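Long-range contacts in SCO family protein (Aquifex aeolicus, PDB 3ME7), which probably binds copper and serves in electron transfer as a membrane-associated member of the SCO1/2 family, carrying a redox-active disulfide in a thioredoxin-like domain: residues P35-C40 against F70-K75; I47-L52 against K86-D91; W66-T71 against G94-K99; H126-V131 against Y144-N149. All coordinates share one frame; numbering follows the deposited sequence.

Contact 1. Residues P35-C40 against F70-K75; sequences PIYTHC and FTFDPK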
loop_
_atom_site.group_PDB
_atom_site.type_symbol
_atom_site.label_atom_id
_atom_site.label_comp_id
_atom_site.label_asym_id
_atom_site.label_seq_id
_atom_site.Cartn_x
_atom_site.Cartn_y
_atom_site.Cartn_z
ATOM N N PRO A 35 3.294 1.828 -2.136
ATOM C CA PRO A 35 4.717 2.129 -1.919
ATOM C C PRO A 35 5.069 3.537 -2.359
ATOM O O PRO A 35 4.745 3.940 -3.481
ATOM C CB PRO A 35 5.469 1.129 -2.804
ATOM C CG PRO A 35 4.450 0.516 -3.730
ATOM C CD PRO A 35 3.052 0.809 -3.176
ATOM N N ILE A 36 5.724 4.276 -1.467
ATOM C CA ILE A 36 6.204 5.629 -1.737
ATOM C C ILE A 36 7.572 5.779 -1.054
ATOM O O ILE A 36 8.065 4.829 -0.448
ATOM C CB ILE A 36 5.198 6.726 -1.240
ATOM C CG1 ILE A 36 4.824 6.538 0.247
ATOM C CG2 ILE A 36 3.920 6.724 -2.117
ATOM C CD1 ILE A 36 5.809 7.028 1.239
ATOM N N TYR A 37 8.189 6.958 -1.146
ATOM C CA TYR A 37 9.215 7.315 -0.156
ATOM C C TYR A 37 8.988 8.745 0.313
ATOM O O TYR A 37 8.361 9.524 -0.394
ATOM C CB TYR A 37 10.656 7.077 -0.636
ATOM C CG TYR A 37 11.093 7.813 -1.881
ATOM C CD1 TYR A 37 10.635 7.435 -3.143
ATOM C CD2 TYR A 37 12.025 8.843 -1.802
ATOM C CE1 TYR A 37 11.070 8.072 -4.275
ATOM C CE2 TYR A 37 12.461 9.498 -2.944
ATOM C CZ TYR A 37 11.977 9.109 -4.169
ATOM O OH TYR A 37 12.400 9.757 -5.306
ATOM N N THR A 38 9.453 9.068 1.517
ATOM C CA THR A 38 8.944 10.272 2.198
ATOM C C THR A 38 9.510 11.566 1.636
ATOM O O THR A 38 8.879 12.615 1.752
ATOM C CB THR A 38 9.054 10.223 3.752
ATOM O OG1 THR A 38 10.421 10.322 4.168
ATOM C CG2 THR A 38 8.408 8.958 4.318
ATOM N N HIS A 39 10.684 11.481 1.017
ATOM C CA HIS A 39 11.297 12.653 0.403
ATOM C C HIS A 39 10.984 12.738 -1.087
ATOM O O HIS A 39 11.571 13.533 -1.802
ATOM C CB HIS A 39 12.802 12.662 0.649
ATOM C CG HIS A 39 13.171 12.839 2.084
ATOM N ND1 HIS A 39 13.143 14.067 2.712
ATOM C CD2 HIS A 39 13.593 11.949 3.013
ATOM C CE1 HIS A 39 13.519 13.922 3.971
ATOM N NE2 HIS A 39 13.800 12.647 4.180
ATOM N N CYS A 40 10.025 11.931 -1.539
ATOM C CA CYS A 40 9.644 11.844 -2.949
ATOM C C CYS A 40 8.771 13.047 -3.324
ATOM O O CYS A 40 7.628 13.166 -2.877
ATOM C CB CYS A 40 8.893 10.528 -3.133
ATOM S SG CYS A 40 8.242 10.001 -4.748
ATOM N N PHE A 70 3.286 2.758 2.537
ATOM C CA PHE A 70 4.554 2.353 3.140
ATOM C C PHE A 70 5.740 2.923 2.400
ATOM O O PHE A 70 5.701 3.089 1.176
ATOM C CB PHE A 70 4.669 0.837 3.284
ATOM C CG PHE A 70 5.004 0.130 2.026
ATOM C CD1 PHE A 70 4.005 -0.291 1.182
ATOM C CD2 PHE A 70 6.327 -0.168 1.708
ATOM C CE1 PHE A 70 4.297 -0.976 0.013
ATOM C CE2 PHE A 70 6.636 -0.842 0.542
ATOM C CZ PHE A 70 5.617 -1.251 -0.313
ATOM N N THR A 71 6.776 3.261 3.151
ATOM C CA THR A 71 8.001 3.745 2.518
ATOM C C THR A 71 8.987 2.638 2.134
ATOM O O THR A 71 9.253 1.721 2.899
ATOM C CB THR A 71 8.712 4.839 3.335
ATOM O OG1 THR A 71 9.949 5.148 2.663
ATOM C CG2 THR A 71 9.024 4.340 4.747
ATOM N N PHE A 72 9.495 2.732 0.913
ATOM C CA PHE A 72 10.525 1.799 0.442
ATOM C C PHE A 72 11.943 2.314 0.548
ATOM O O PHE A 72 12.893 1.616 0.137
ATOM C CB PHE A 72 10.229 1.271 -0.960
ATOM C CG PHE A 72 10.198 2.323 -2.029
ATOM C CD1 PHE A 72 11.380 2.793 -2.616
ATOM C CD2 PHE A 72 8.975 2.797 -2.492
ATOM C CE1 PHE A 72 11.334 3.768 -3.667
ATOM C CE2 PHE A 72 8.910 3.747 -3.514
ATOM C CZ PHE A 72 10.066 4.239 -4.091
ATOM N N ASP A 73 12.096 3.506 1.118
ATOM C CA ASP A 73 13.422 4.040 1.371
ATOM C C ASP A 73 13.892 3.551 2.732
ATOM O O ASP A 73 13.362 3.986 3.744
ATOM C CB ASP A 73 13.398 5.562 1.321
ATOM C CG ASP A 73 14.786 6.176 1.421
ATOM O OD1 ASP A 73 15.738 5.465 1.803
ATOM O OD2 ASP A 73 14.917 7.380 1.118
ATOM N N PRO A 74 14.905 2.653 2.764
ATOM C CA PRO A 74 15.307 2.098 4.061
ATOM C C PRO A 74 15.966 3.088 5.007
ATOM O O PRO A 74 16.191 2.742 6.168
ATOM C CB PRO A 74 16.276 0.967 3.695
ATOM C CG PRO A 74 16.748 1.285 2.374
ATOM C CD PRO A 74 15.702 2.096 1.659
ATOM N N LYS A 75 16.237 4.302 4.538
ATOM C CA LYS A 75 16.777 5.359 5.385
ATOM C C LYS A 75 15.667 6.121 6.123
ATOM O O LYS A 75 15.939 6.873 7.063
ATOM C CB LYS A 75 17.654 6.321 4.563
ATOM C CG LYS A 75 18.892 5.645 3.951
ATOM C CD LYS A 75 19.952 6.644 3.483
ATOM C CE LYS A 75 20.562 7.442 4.642
ATOM N NZ LYS A 75 21.425 6.594 5.522
HETATM O O HOH W 1 12.736 9.164 1.532
#

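Contact 2. Residues I47-L52 against K86-D91; sequences ITKSLL and KEYGID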
loop_
_atom_site.group_PDB
_atom_site.type_symbol
_atom_site.label_atom_id
_atom_site.label_comp_id
_atom_site.label_asym_id
_atom_site.label_seq_id
_atom_site.Cartn_x
_atom_site.Cartn_y
_atom_site.Cartn_z
ATOM N N ILE A 47 0.528 10.164 -6.503
ATOM C CA ILE A 47 -0.101 8.908 -6.089
ATOM C C ILE A 47 -0.955 9.116 -4.840
ATOM O O ILE A 47 -2.120 8.721 -4.804
ATOM C CB ILE A 47 0.957 7.812 -5.810
ATOM C CG1 ILE A 47 1.659 7.416 -7.121
ATOM C CG2 ILE A 47 0.302 6.603 -5.123
ATOM C CD1 ILE A 47 2.958 6.624 -6.937
ATOM N N THR A 48 -0.374 9.769 -3.833
ATOM C CA THR A 48 -1.063 9.918 -2.550
ATOM C C THR A 48 -2.261 10.854 -2.695
ATOM O O THR A 48 -3.338 10.564 -2.181
ATOM C CB THR A 48 -0.091 10.364 -1.449
ATOM O OG1 THR A 48 0.997 9.423 -1.397
ATOM C CG2 THR A 48 -0.780 10.377 -0.108
ATOM N N LYS A 49 -2.080 11.966 -3.415
ATOM C CA LYS A 49 -3.191 12.889 -3.672
ATOM C C LYS A 49 -4.292 12.197 -4.472
ATOM O O LYS A 49 -5.476 12.419 -4.216
ATOM C CB LYS A 49 -2.699 14.126 -4.430
ATOM C CG LYS A 49 -1.845 15.048 -3.586
ATOM C CD LYS A 49 -1.221 16.135 -4.442
ATOM C CE LYS A 49 -0.385 17.061 -3.576
ATOM N NZ LYS A 49 -0.002 18.260 -4.339
ATOM N N SER A 50 -3.904 11.367 -5.440
ATOM C CA SER A 50 -4.892 10.608 -6.209
ATOM C C SER A 50 -5.678 9.620 -5.333
ATOM O O SER A 50 -6.905 9.524 -5.449
ATOM C CB SER A 50 -4.240 9.910 -7.399
ATOM O OG SER A 50 -5.244 9.412 -8.271
ATOM N N LEU A 51 -4.978 8.891 -4.463
ATOM C CA LEU A 51 -5.630 8.033 -3.464
ATOM C C LEU A 51 -6.553 8.790 -2.538
ATOM O O LEU A 51 -7.647 8.326 -2.245
ATOM C CB LEU A 51 -4.568 7.319 -2.616
ATOM C CG LEU A 51 -3.919 6.149 -3.324
ATOM C CD1 LEU A 51 -2.859 5.574 -2.381
ATOM C CD2 LEU A 51 -4.946 5.059 -3.695
ATOM N N LEU A 52 -6.127 9.964 -2.076
ATOM C CA LEU A 52 -6.977 10.775 -1.214
ATOM C C LEU A 52 -8.306 11.100 -1.898
ATOM O O LEU A 52 -9.304 11.258 -1.214
ATOM C CB LEU A 52 -6.273 12.079 -0.804
ATOM C CG LEU A 52 -5.137 11.909 0.208
ATOM C CD1 LEU A 52 -4.312 13.197 0.276
ATOM C CD2 LEU A 52 -5.647 11.542 1.593
ATOM N N LYS A 86 1.229 13.529 8.448
ATOM C CA LYS A 86 0.671 14.845 8.743
ATOM C C LYS A 86 0.549 15.664 7.471
ATOM O O LYS A 86 -0.435 16.386 7.291
ATOM C CB LYS A 86 1.544 15.573 9.761
ATOM C CG LYS A 86 1.385 15.076 11.187
ATOM C CD LYS A 86 1.983 16.070 12.182
ATOM C CE LYS A 86 1.699 15.671 13.619
ATOM N NZ LYS A 86 1.783 16.850 14.518
ATOM N N GLU A 87 1.543 15.533 6.587
ATOM C CA GLU A 87 1.568 16.267 5.322
ATOM C C GLU A 87 0.287 16.052 4.520
ATOM O O GLU A 87 -0.290 17.004 3.972
ATOM C CB GLU A 87 2.777 15.855 4.491
ATOM C CG GLU A 87 2.903 16.598 3.170
ATOM C CD GLU A 87 4.236 16.379 2.521
ATOM O OE1 GLU A 87 5.237 16.144 3.249
ATOM O OE2 GLU A 87 4.294 16.454 1.276
ATOM N N TYR A 88 -0.167 14.803 4.468
ATOM C CA TYR A 88 -1.292 14.458 3.614
ATOM C C TYR A 88 -2.599 14.315 4.388
ATOM O O TYR A 88 -3.612 13.934 3.813
ATOM C CB TYR A 88 -0.970 13.204 2.782
ATOM C CG TYR A 88 0.114 13.442 1.747
ATOM C CD1 TYR A 88 -0.192 13.991 0.497
ATOM C CD2 TYR A 88 1.446 13.141 2.021
ATOM C CE1 TYR A 88 0.794 14.219 -0.450
ATOM C CE2 TYR A 88 2.443 13.377 1.082
ATOM C CZ TYR A 88 2.109 13.914 -0.147
ATOM O OH TYR A 88 3.096 14.119 -1.075
ATOM N N GLY A 89 -2.570 14.639 5.684
ATOM C CA GLY A 89 -3.771 14.597 6.511
ATOM C C GLY A 89 -4.323 13.198 6.711
ATOM O O GLY A 89 -5.524 13.010 6.946
ATOM N N ILE A 90 -3.435 12.215 6.610
ATOM C CA ILE A 90 -3.805 10.806 6.766
ATOM C C ILE A 90 -4.121 10.507 8.241
ATOM O O ILE A 90 -3.383 10.925 9.121
ATOM C CB ILE A 90 -2.688 9.895 6.157
ATOM C CG1 ILE A 90 -2.681 10.025 4.630
ATOM C CG2 ILE A 90 -2.839 8.424 6.586
ATOM C CD1 ILE A 90 -1.402 9.536 3.965
ATOM N N ASP A 91 -5.214 9.785 8.496
ATOM C CA ASP A 91 -5.695 9.601 9.874
ATOM C C ASP A 91 -4.720 8.793 10.723
ATOM O O ASP A 91 -4.568 9.045 11.917
ATOM C CB ASP A 91 -7.096 8.961 9.895
ATOM C CG ASP A 91 -7.047 7.452 9.752
ATOM O OD1 ASP A 91 -7.162 6.754 10.764
ATOM O OD2 ASP A 91 -6.851 6.950 8.649
#

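Contact 3. Residues W66-T71 against G94-K99; sequences WVITFT and GWKVVK. With SO4 (sulfate ion), chain C.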
loop_
_atom_site.group_PDB
_atom_site.type_symbol
_atom_site.label_atom_id
_atom_site.label_comp_id
_atom_site.label_asym_id
_atom_site.label_seq_id
_atom_site.Cartn_x
_atom_site.Cartn_y
_atom_site.Cartn_z
ATOM N N TRP A 66 -8.205 -1.906 4.792
ATOM C CA TRP A 66 -7.073 -1.149 5.335
ATOM C C TRP A 66 -6.422 -0.413 4.174
ATOM O O TRP A 66 -6.367 -0.940 3.065
ATOM C CB TRP A 66 -6.030 -2.101 5.956
ATOM C CG TRP A 66 -6.530 -2.817 7.189
ATOM C CD1 TRP A 66 -6.838 -4.155 7.294
ATOM C CD2 TRP A 66 -6.778 -2.240 8.478
ATOM N NE1 TRP A 66 -7.268 -4.435 8.580
ATOM C CE2 TRP A 66 -7.242 -3.286 9.320
ATOM C CE3 TRP A 66 -6.661 -0.943 9.004
ATOM C CZ2 TRP A 66 -7.585 -3.075 10.662
ATOM C CZ3 TRP A 66 -6.996 -0.733 10.353
ATOM C CH2 TRP A 66 -7.454 -1.798 11.158
ATOM N N VAL A 67 -5.924 0.790 4.436
ATOM C CA VAL A 67 -5.040 1.463 3.498
ATOM C C VAL A 67 -3.691 1.590 4.181
ATOM O O VAL A 67 -3.592 2.091 5.306
ATOM C CB VAL A 67 -5.544 2.854 3.069
ATOM C CG1 VAL A 67 -4.709 3.369 1.902
ATOM C CG2 VAL A 67 -7.014 2.765 2.633
ATOM N N ILE A 68 -2.661 1.097 3.497
ATOM C CA ILE A 68 -1.295 1.119 4.025
ATOM C C ILE A 68 -0.357 1.796 3.060
ATOM O O ILE A 68 0.034 1.216 2.026
ATOM C CB ILE A 68 -0.770 -0.299 4.367
ATOM C CG1 ILE A 68 -1.750 -1.056 5.290
ATOM C CG2 ILE A 68 0.671 -0.233 4.938
ATOM C CD1 ILE A 68 -1.998 -0.462 6.692
ATOM N N THR A 69 -0.025 3.043 3.374
ATOM C CA THR A 69 1.058 3.722 2.669
ATOM C C THR A 69 2.349 3.269 3.321
ATOM O O THR A 69 2.495 3.337 4.547
ATOM C CB THR A 69 0.911 5.250 2.774
ATOM O OG1 THR A 69 -0.250 5.668 2.043
ATOM C CG2 THR A 69 2.128 5.969 2.190
ATOM N N PHE A 70 3.286 2.758 2.537
ATOM C CA PHE A 70 4.554 2.353 3.140
ATOM C C PHE A 70 5.740 2.923 2.400
ATOM O O PHE A 70 5.701 3.089 1.176
ATOM C CB PHE A 70 4.669 0.837 3.284
ATOM C CG PHE A 70 5.004 0.130 2.026
ATOM C CD1 PHE A 70 4.005 -0.291 1.182
ATOM C CD2 PHE A 70 6.327 -0.168 1.708
ATOM C CE1 PHE A 70 4.297 -0.976 0.013
ATOM C CE2 PHE A 70 6.636 -0.842 0.542
ATOM C CZ PHE A 70 5.617 -1.251 -0.313
ATOM N N THR A 71 6.776 3.261 3.151
ATOM C CA THR A 71 8.001 3.745 2.518
ATOM C C THR A 71 8.987 2.638 2.134
ATOM O O THR A 71 9.253 1.721 2.899
ATOM C CB THR A 71 8.712 4.839 3.335
ATOM O OG1 THR A 71 9.949 5.148 2.663
ATOM C CG2 THR A 71 9.024 4.340 4.747
ATOM N N GLY A 94 -7.034 3.821 10.260
ATOM C CA GLY A 94 -7.621 3.059 9.139
ATOM C C GLY A 94 -6.742 3.125 7.902
ATOM O O GLY A 94 -6.638 2.161 7.126
ATOM N N TRP A 95 -6.137 4.290 7.712
ATOM C CA TRP A 95 -5.132 4.484 6.693
ATOM C C TRP A 95 -3.842 4.752 7.447
ATOM O O TRP A 95 -3.716 5.779 8.113
ATOM C CB TRP A 95 -5.524 5.687 5.820
ATOM C CG TRP A 95 -4.625 5.974 4.637
ATOM C CD1 TRP A 95 -3.286 5.652 4.503
ATOM C CD2 TRP A 95 -4.981 6.691 3.450
ATOM N NE1 TRP A 95 -2.817 6.091 3.285
ATOM C CE2 TRP A 95 -3.826 6.747 2.635
ATOM C CE3 TRP A 95 -6.170 7.283 2.990
ATOM C CZ2 TRP A 95 -3.821 7.368 1.393
ATOM C CZ3 TRP A 95 -6.163 7.898 1.745
ATOM C CH2 TRP A 95 -4.996 7.931 0.962
ATOM N N LYS A 96 -2.890 3.832 7.341
ATOM C CA LYS A 96 -1.645 3.929 8.091
ATOM C C LYS A 96 -0.526 4.377 7.182
ATOM O O LYS A 96 -0.595 4.175 5.969
ATOM C CB LYS A 96 -1.279 2.578 8.700
ATOM C CG LYS A 96 -2.337 1.999 9.625
ATOM C CD LYS A 96 -1.825 0.726 10.268
ATOM C CE LYS A 96 -2.954 -0.145 10.765
ATOM N NZ LYS A 96 -3.706 0.577 11.846
ATOM N N VAL A 97 0.482 5.023 7.769
ATOM C CA VAL A 97 1.761 5.258 7.098
ATOM C C VAL A 97 2.794 4.466 7.901
ATOM O O VAL A 97 2.902 4.637 9.137
ATOM C CB VAL A 97 2.132 6.744 7.051
ATOM C CG1 VAL A 97 3.424 6.927 6.272
ATOM C CG2 VAL A 97 1.002 7.591 6.405
ATOM N N VAL A 98 3.523 3.578 7.216
ATOM C CA VAL A 98 4.387 2.616 7.900
ATOM C C VAL A 98 5.733 2.518 7.225
ATOM O O VAL A 98 5.872 2.899 6.053
ATOM C CB VAL A 98 3.766 1.195 7.981
ATOM C CG1 VAL A 98 2.331 1.275 8.490
ATOM C CG2 VAL A 98 3.786 0.487 6.620
ATOM N N LYS A 99 6.694 2.004 7.981
ATOM C CA LYS A 99 7.988 1.572 7.425
ATOM C C LYS A 99 8.194 0.109 7.803
ATOM O O LYS A 99 7.588 -0.386 8.755
ATOM C CB LYS A 99 9.149 2.420 7.966
ATOM C CG LYS A 99 9.286 2.365 9.493
ATOM C CD LYS A 99 10.579 3.023 9.964
ATOM C CE LYS A 99 11.777 2.106 9.707
ATOM N NZ LYS A 99 13.050 2.779 10.095
HETATM S S SO4 C . 13.466 4.472 13.611
HETATM O O1 SO4 C . 12.749 4.069 12.407
HETATM O O2 SO4 C . 13.231 3.493 14.661
HETATM O O3 SO4 C . 14.898 4.585 13.320
HETATM O O4 SO4 C . 12.954 5.765 14.067
#

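Contact 4. Residues H126-V131 against Y144-N149; sequences HPNVVV and YGVNYN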
loop_
_atom_site.group_PDB
_atom_site.type_symbol
_atom_site.label_atom_id
_atom_site.label_comp_id
_atom_site.label_asym_id
_atom_site.label_seq_id
_atom_site.Cartn_x
_atom_site.Cartn_y
_atom_site.Cartn_z
ATOM N N HIS A 126 11.311 4.431 -9.986
ATOM C CA HIS A 126 10.476 3.365 -9.444
ATOM C C HIS A 126 9.135 3.339 -10.182
ATOM O O HIS A 126 8.751 4.336 -10.802
ATOM C CB HIS A 126 10.241 3.593 -7.929
ATOM C CG HIS A 126 9.504 4.859 -7.628
ATOM N ND1 HIS A 126 8.130 4.904 -7.530
ATOM C CD2 HIS A 126 9.935 6.129 -7.443
ATOM C CE1 HIS A 126 7.747 6.144 -7.290
ATOM N NE2 HIS A 126 8.823 6.910 -7.240
ATOM N N PRO A 127 8.441 2.187 -10.152
ATOM C CA PRO A 127 7.066 2.162 -10.665
ATOM C C PRO A 127 6.064 2.900 -9.795
ATOM O O PRO A 127 6.260 3.071 -8.574
ATOM C CB PRO A 127 6.714 0.667 -10.713
ATOM C CG PRO A 127 7.665 0.002 -9.800
ATOM C CD PRO A 127 8.883 0.871 -9.650
ATOM N N ASN A 128 4.989 3.317 -10.440
ATOM C CA ASN A 128 3.826 3.889 -9.757
ATOM C C ASN A 128 2.775 2.814 -9.641
ATOM O O ASN A 128 2.151 2.458 -10.628
ATOM C CB ASN A 128 3.281 5.089 -10.546
ATOM C CG ASN A 128 4.336 6.168 -10.760
ATOM O OD1 ASN A 128 5.073 6.530 -9.843
ATOM N ND2 ASN A 128 4.430 6.669 -11.968
ATOM N N VAL A 129 2.576 2.294 -8.433
ATOM C CA VAL A 129 1.698 1.153 -8.282
ATOM C C VAL A 129 0.947 1.185 -6.956
ATOM O O VAL A 129 1.479 1.639 -5.943
ATOM C CB VAL A 129 2.470 -0.192 -8.432
ATOM C CG1 VAL A 129 3.470 -0.380 -7.290
ATOM C CG2 VAL A 129 1.477 -1.367 -8.509
ATOM N N VAL A 130 -0.305 0.718 -6.988
ATOM C CA VAL A 130 -1.053 0.421 -5.784
ATOM C C VAL A 130 -1.421 -1.047 -5.888
ATOM O O VAL A 130 -1.783 -1.529 -6.964
ATOM C CB VAL A 130 -2.306 1.335 -5.684
ATOM C CG1 VAL A 130 -3.267 0.876 -4.598
ATOM C CG2 VAL A 130 -1.863 2.760 -5.399
ATOM N N VAL A 131 -1.283 -1.777 -4.783
ATOM C CA VAL A 131 -1.495 -3.217 -4.799
ATOM C C VAL A 131 -2.697 -3.503 -3.910
ATOM O O VAL A 131 -2.825 -2.935 -2.818
ATOM C CB VAL A 131 -0.268 -4.010 -4.281
ATOM C CG1 VAL A 131 -0.466 -5.524 -4.504
ATOM C CG2 VAL A 131 1.024 -3.566 -4.969
ATOM N N TYR A 144 -1.838 0.587 -11.676
ATOM C CA TYR A 144 -0.649 1.381 -11.984
ATOM C C TYR A 144 -0.973 2.810 -12.347
ATOM O O TYR A 144 -2.094 3.126 -12.733
ATOM C CB TYR A 144 0.131 0.744 -13.131
ATOM C CG TYR A 144 0.732 -0.585 -12.750
ATOM C CD1 TYR A 144 1.901 -0.641 -12.006
ATOM C CD2 TYR A 144 0.124 -1.780 -13.122
ATOM C CE1 TYR A 144 2.463 -1.871 -11.635
ATOM C CE2 TYR A 144 0.666 -3.011 -12.740
ATOM C CZ TYR A 144 1.832 -3.035 -12.001
ATOM O OH TYR A 144 2.399 -4.244 -11.611
ATOM N N GLY A 145 0.043 3.654 -12.204
ATOM C CA GLY A 145 -0.036 5.049 -12.608
ATOM C C GLY A 145 -0.364 5.976 -11.465
ATOM O O GLY A 145 -0.259 5.607 -10.279
ATOM N N VAL A 146 -0.737 7.195 -11.824
ATOM C CA VAL A 146 -0.962 8.250 -10.836
ATOM C C VAL A 146 -2.310 8.943 -11.040
ATOM O O VAL A 146 -2.625 9.887 -10.314
ATOM C CB VAL A 146 0.177 9.311 -10.838
ATOM C CG1 VAL A 146 1.543 8.652 -10.691
ATOM C CG2 VAL A 146 0.149 10.148 -12.108
ATOM N N ASN A 147 -3.077 8.489 -12.029
ATOM C CA ASN A 147 -4.348 9.112 -12.416
ATOM C C ASN A 147 -5.475 8.095 -12.263
ATOM O O ASN A 147 -5.958 7.557 -13.257
ATOM C CB ASN A 147 -4.280 9.616 -13.879
ATOM C CG ASN A 147 -3.182 10.662 -14.110
ATOM O OD1 ASN A 147 -3.085 11.651 -13.379
ATOM N ND2 ASN A 147 -2.362 10.457 -15.150
ATOM N N TYR A 148 -5.870 7.825 -11.017
ATOM C CA TYR A 148 -6.755 6.689 -10.708
ATOM C C TYR A 148 -8.203 6.956 -11.061
ATOM O O TYR A 148 -8.699 8.086 -10.917
ATOM C CB TYR A 148 -6.625 6.265 -9.234
ATOM C CG TYR A 148 -5.204 5.968 -8.816
ATOM C CD1 TYR A 148 -4.375 5.188 -9.619
ATOM C CD2 TYR A 148 -4.688 6.449 -7.611
ATOM C CE1 TYR A 148 -3.072 4.918 -9.251
ATOM C CE2 TYR A 148 -3.375 6.190 -7.236
ATOM C CZ TYR A 148 -2.578 5.420 -8.048
ATOM O OH TYR A 148 -1.279 5.163 -7.694
ATOM N N ASN A 149 -8.874 5.920 -11.561
ATOM C CA ASN A 149 -10.309 5.999 -11.744
ATOM C C ASN A 149 -11.042 5.128 -10.733
ATOM O O ASN A 149 -10.506 4.158 -10.200
ATOM C CB ASN A 149 -10.746 5.748 -13.196
ATOM C CG ASN A 149 -10.457 4.342 -13.670
ATOM O OD1 ASN A 149 -11.177 3.398 -13.342
ATOM N ND2 ASN A 149 -9.426 4.202 -14.489
#

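Contact 1. Residues P35-C40 against F70-K75
Pro35 and Ile36 pair in parallel with Phe70 and Thr71 at the ends of strands 31-36 and 66-71 of a thioredoxin-like sheet, just before the chain turns into the loop of the Cys40-Cys44 disulfide, a site predicted to bind copper. Two nearly straight backbone hydrogen bonds give the register: Ile36 N donates to Phe70 O at 2.9 Å, and Ile36 O accepts from Phe72 N, also at 2.9 Å. Among the apolar contacts, Pro35 CA sits over one face of the Phe70 ring, 3.9 Å from its centroid, in a CH-pi contact, while Pro35 CB touches Phe70 CZ at 3.4 Å. A chi1 of 78°, which puts CG between the backbone N and the carbonyl carbon, swings the Phe70 ring across to the proline. The rings of Tyr37 and Phe72 meet obliquely, planes at 59°, with Tyr37 CD1 3.4 Å from Phe72 CZ. Phe72 also meets the ring of His126, another predicted copper ligand. Of the polar groups, Thr71 OG1 accepts from Asp73 N at 3.1 Å, making an ST turn, and is also hydrogen-bonded to Asp76 OD2. One link runs through a water, which accepts from His39 N and donates to Asp73 OD2 at 2.8 Å.

Contact 2. Residues I47-L52 against K86-D91
Thr48 turns its methyl to Tyr88 through a chi1 of -55°, which sets CG2 opposite the backbone N and leaves OG1 to bond Cys44 O within its own helix. Tyr88 answers with a chi1 of -68°, CG lying across from the carbonyl carbon, and the ring stands crosswise to the threonine. CG2 of Thr48 therefore lies over one ring face, 3.9 Å from the Tyr88 centroid, a CH-pi contact displaced toward the rim; its closest ring atom is Tyr88 CG, at 3.7 Å. The opposite face is covered by Glu87 CG, so the ring is held between two aliphatic carbons. At its edge, near the ring plane, lie Leu52 CD1 and Lys49 CG, the latter 4.2 Å from Tyr88 CE1. Leu52 CD1 also comes within 3.7 Å of Tyr88 O. Tyr88 stands where the chain leaves helical backbone angles, at a Schellman motif that ends helix 78-87: Gly89, at a phi of 66°, is the C-prime residue, and Gly89 N reaches Lys86 O at 3.2 Å while Ile90 N pairs with Gln85 O. Replacing Tyr88 by an alanine would probably leave the Thr48 methyl without its aromatic face and open a gap between helix 43-52 and the C-terminal end of helix 78-87. Ile90 CD1 reaches the same methyl, 4.2 Å from Thr48 CG2, and Ile90 packs further on Trp95 and Val97.

Contact 3. Residues W66-T71 against G94-K99
Val67 to Phe70 pair in register with Trp95 to Val98 as parallel strands, the segment axes 4.7 Å apart at 22°, with five backbone hydrogen bonds from Val67 N-Gly94 O through to Thr71 N-Val98 O. Val67, Thr69, Trp95 and Val97 occupy one sheet face. There Val67 CG1 stands almost squarely above the five-membered ring of Trp95, 3.5 Å from its centroid, a CH-pi contact. Trp95 NE1 donates to Thr69 OG1 at 2.9 Å, nearly straight (172°) and in the ring plane. On the other face Val98 CG2 touches Phe70 CB at 3.5 Å and Ile68 CG2 at 3.6 Å. Lys96 lies alongside Ile68, Lys96 CB 3.7 Å from Ile68 CD1. The lysine chain then bends, and its NZ bonds Lys93 O. A phenylalanine in place of Trp95 would probably leave Thr69 OG1 without its N-H donor and Val67 with a smaller ring surface. Strands 66-71 and 95-100 with helix 78-87 form a beta-alpha-beta crossover. At the strand end Lys99 NZ bonds Asp76 O and, at 2.7 Å, O1 of a sulfate probably from the crystallisation liquor; Leu78 N also binds it, so the lysine and the start of helix 78-87 are probably able to hold an anion here.

Contact 4. Residues H126-V131 against Y144-N149
Tyr144 presents its ring edge to Asn128 O, which lies near the ring plane 3.4 Å from Tyr144 CD1, while Val129 CG2 comes in obliquely to 3.3 Å from Tyr144 CE1. The side chains of Val129 and Tyr144 run side by side, pointing the same way. The ring of Tyr148 is met obliquely by Val130 CG2, which lies 3.4 Å from Tyr148 OH, a hydroxyl that makes a weak hydrogen bond to Gly145 O; Phe153 packs edge-to-face with this ring. The imidazole of His126 is tied within its own segment: ND1 donates to Pro127 O at 2.8 Å from above the carbonyl plane, 53° out of it. With ND1 so engaged, NE2 is turned to the side of Cys40 SG, consistent with the predicted role of both residues in copper binding. This is the open end of the beta hairpin of strands 129-133 and 139-144, at the edge of the sheet; Val129 and Tyr144 form an antiparallel non-hydrogen-bonded pair, CA to CA 4.4 Å. Past that pair Gly145 N donates to Asn128 O at 2.9 Å, again from above the carbonyl plane. Gly145 has a phi of 97°, where a side chain would crowd the preceding carbonyl. Asn128, its CG beside the backbone N at a chi1 of -57°, sets its amide against Val146, ND2 to CG1 3.7 Å, and also packs on Ala43 and Ile47.

Overall arrangement
Contacts 1, 3 and 4 lie on one mixed sheet: contact 1 joins strands 31-36 and 66-71, contact 3 joins 66-71 to 95-100, and contact 4 joins 129-133 to the outermost strand 139-144. Contacts 1 and 3 share Phe70 and Thr71, their centres 11 Å apart. Contact 2, 10 Å from contact 3 centre to centre, packs helix 43-52 against the end of helix 78-87 over the face carrying Trp95 and Val97. Along the chain contacts 1 and 2 interleave, whereas contact 4 opens after all others close. Contacts 1 and 4, centres 15 Å apart, meet where Cys40 and His126 approach, so two separate chain regions would together supply the predicted copper ligands.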